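Local coordinates for protein transglutaminase-like enzymes, putative cysteine protease (Cytophaga hutchinsonii, PDB 3ISR) that is probably a cysteine protease or related hydrolase of the transglutaminase-like superfamily, though its substrate and precise reaction are not established, at residues Ser166-Ala170 with Phe171-Thr175. Sequence-based numbering, arbitrary orientation.
Sequences SQTSA and FDTIT
Asp172 reaches back over the start of its own helix and lays its carboxylate against Ser169, with OD2 at 2.9 Å from the backbone N of Ser169. The N-H meets this oxygen on its anti side, 29° out of the carboxylate plane, in a moderately bent bond. A chi1 of -56° makes this possible, turning CG beside the backbone N of Asp172 and back toward the preceding loop. Thr168 closes in obliquely, its CG2 4.0 Å from Asp172 CB, while the same methyl lies 3.9 Å from Thr173 OG1, the two threonine side chains crossing at about a right angle. A water lies 2.6 Å from Asp172 OD2 and can add to the grip. Were Asp172 cut back to an alanine, the N-H of Ser169 would probably lose its acceptor and the loop would be freer to shift against the first turn. Ser169 OG, 3.1 Å from Asp172 OD2, is itself hydrogen-bonded to Gln124, whose OE1 accepts from the backbone N of Phe171, so one outside amide binds both the cap residue and an N-H of the first turn. Backbone bonds carry the helix onward: Thr173 N donates to Ser169 O at 3.0 Å, and Ile174 N to Ala170 O. On the buried flank Ala170 packs on Leu187 and Ala190 of helix 181-194. A cap residue whose N-H is taken by an acidic side chain three positions later represents one half of a capping box, here with Ser169 as N-cap of helix 170-176 in the transglutaminase-like domain.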
ATOM      1  N   SER B 166      11.789  -9.530  -2.797  1.00 17.56           N
ATOM      2  CA  SER B 166      10.848 -10.545  -3.269  1.00 18.23           C
ATOM      3  C   SER B 166       9.384 -10.132  -3.055  1.00 17.63           C
ATOM      4  O   SER B 166       8.481 -10.686  -3.686  1.00 18.21           O
ATOM      5  CB  SER B 166      11.139 -11.900  -2.624  1.00 18.24           C
ATOM      6  OG  SER B 166      10.817 -11.861  -1.246  1.00 20.78           O
ATOM      7  N   GLN B 167       9.149  -9.158  -2.182  1.00 17.11           N
ATOM      8  CA  GLN B 167       7.780  -8.685  -1.917  1.00 17.10           C
ATOM      9  C   GLN B 167       7.265  -7.698  -2.955  1.00 16.44           C
ATOM     10  O   GLN B 167       6.053  -7.489  -3.072  1.00 16.14           O
ATOM     11  CB  GLN B 167       7.666  -8.077  -0.505  1.00 17.24           C
ATOM     12  CG  GLN B 167       7.884  -9.097   0.617  1.00 19.31           C
ATOM     13  CD  GLN B 167       7.613  -8.514   2.008  1.00 21.68           C
ATOM     14  OE1 GLN B 167       7.241  -7.345   2.151  1.00 23.28           O
ATOM     15  NE2 GLN B 167       7.780  -9.340   3.037  1.00 22.23           N
ATOM     16  N   THR B 168       8.187  -7.082  -3.702  1.00 15.60           N
ATOM     17  CA  THR B 168       7.850  -6.063  -4.694  1.00 14.62           C
ATOM     18  C   THR B 168       6.967  -6.606  -5.815  1.00 15.11           C
ATOM     19  O   THR B 168       7.212  -7.709  -6.345  1.00 14.93           O
ATOM     20  CB  THR B 168       9.142  -5.476  -5.317  1.00 14.87           C
ATOM     21  OG1 THR B 168      10.064  -5.101  -4.273  1.00 15.79           O
ATOM     22  CG2 THR B 168       8.860  -4.271  -6.184  1.00 14.77           C
ATOM     23  N   SER B 169       5.973  -5.817  -6.210  1.00 14.56           N
ATOM     24  CA  SER B 169       5.001  -6.235  -7.221  1.00 14.74           C
ATOM     25  C   SER B 169       4.879  -5.177  -8.295  1.00 15.50           C
ATOM     26  O   SER B 169       5.395  -4.058  -8.154  1.00 15.04           O
ATOM     27  CB  SER B 169       3.628  -6.413  -6.550  1.00 15.76           C
ATOM     28  OG  SER B 169       3.134  -5.166  -6.048  1.00 15.59           O
ATOM     29  N   ALA B 170       4.137  -5.503  -9.353  1.00 15.95           N
ATOM     30  CA  ALA B 170       3.835  -4.545 -10.391  1.00 16.39           C
ATOM     31  C   ALA B 170       3.232  -3.254  -9.827  1.00 16.14           C
ATOM     32  O   ALA B 170       3.553  -2.167 -10.313  1.00 15.20           O
ATOM     33  CB  ALA B 170       2.888  -5.138 -11.426  1.00 15.55           C
ATOM     34  N   PHE B 171       2.343  -3.380  -8.843  1.00 15.65           N
ATOM     35  CA  PHE B 171       1.687  -2.202  -8.270  1.00 16.53           C
ATOM     36  C   PHE B 171       2.696  -1.261  -7.614  1.00 16.85           C
ATOM     37  O   PHE B 171       2.504  -0.048  -7.628  1.00 17.85           O
ATOM     38  CB  PHE B 171       0.573  -2.602  -7.288  1.00 15.66           C
ATOM     39  CG  PHE B 171      -0.333  -1.471  -6.899  1.00 17.30           C
ATOM     40  CD1 PHE B 171      -1.269  -0.957  -7.803  1.00 17.25           C
ATOM     41  CD2 PHE B 171      -0.239  -0.904  -5.633  1.00 16.18           C
ATOM     42  CE1 PHE B 171      -2.109   0.111  -7.438  1.00 17.97           C
ATOM     43  CE2 PHE B 171      -1.090   0.155  -5.261  1.00 19.33           C
ATOM     44  CZ  PHE B 171      -2.026   0.651  -6.175  1.00 18.64           C
ATOM     45  N   ASP B 172       3.774  -1.819  -7.069  1.00 16.42           N
ATOM     46  CA  ASP B 172       4.851  -1.011  -6.498  1.00 15.77           C
ATOM     47  C   ASP B 172       5.682  -0.367  -7.597  1.00 15.81           C
ATOM     48  O   ASP B 172       5.955   0.836  -7.554  1.00 14.94           O
ATOM     49  CB  ASP B 172       5.750  -1.849  -5.603  1.00 15.15           C
ATOM     50  CG  ASP B 172       4.983  -2.545  -4.513  1.00 18.02           C
ATOM     51  OD1 ASP B 172       4.109  -1.895  -3.900  1.00 17.43           O
ATOM     52  OD2 ASP B 172       5.259  -3.738  -4.269  1.00 18.11           O
ATOM     53  N   THR B 173       6.064  -1.160  -8.594  1.00 15.63           N
ATOM     54  CA  THR B 173       7.005  -0.693  -9.616  1.00 16.31           C
ATOM     55  C   THR B 173       6.407   0.450 -10.429  1.00 16.60           C
ATOM     56  O   THR B 173       7.130   1.337 -10.879  1.00 16.36           O
ATOM     57  CB  THR B 173       7.458  -1.871 -10.532  1.00 15.83           C
ATOM     58  OG1 THR B 173       8.030  -2.886  -9.705  1.00 16.47           O
ATOM     59  CG2 THR B 173       8.524  -1.419 -11.543  1.00 17.01           C
ATOM     60  N   ILE B 174       5.084   0.451 -10.591  1.00 16.61           N
ATOM     61  CA  ILE B 174       4.438   1.466 -11.404  1.00 17.33           C
ATOM     62  C   ILE B 174       4.659   2.887 -10.815  1.00 16.88           C
ATOM     63  O   ILE B 174       4.646   3.873 -11.548  1.00 17.30           O
ATOM     64  CB  ILE B 174       2.930   1.115 -11.718  1.00 17.55           C
ATOM     65  CG1 ILE B 174       2.369   1.908 -12.909  1.00 19.49           C
ATOM     66  CG2 ILE B 174       2.037   1.340 -10.518  1.00 18.35           C
ATOM     67  CD1 ILE B 174       3.137   1.766 -14.217  1.00 18.73           C
ATOM     68  N   THR B 175       4.863   2.985  -9.496  1.00 16.57           N
ATOM     69  CA  THR B 175       5.171   4.269  -8.855  1.00 16.04           C
ATOM     70  C   THR B 175       6.636   4.383  -8.474  1.00 15.91           C
ATOM     71  O   THR B 175       7.182   5.483  -8.499  1.00 15.73           O
ATOM     72  CB  THR B 175       4.331   4.522  -7.571  1.00 16.93           C
ATOM     73  OG1 THR B 175       4.486   3.411  -6.677  1.00 15.51           O
ATOM     74  CG2 THR B 175       2.861   4.681  -7.927  1.00 15.35           C
TER
HETATM   75  O   HOH W   1       5.442  -4.312  -1.783  1.00 23.86           O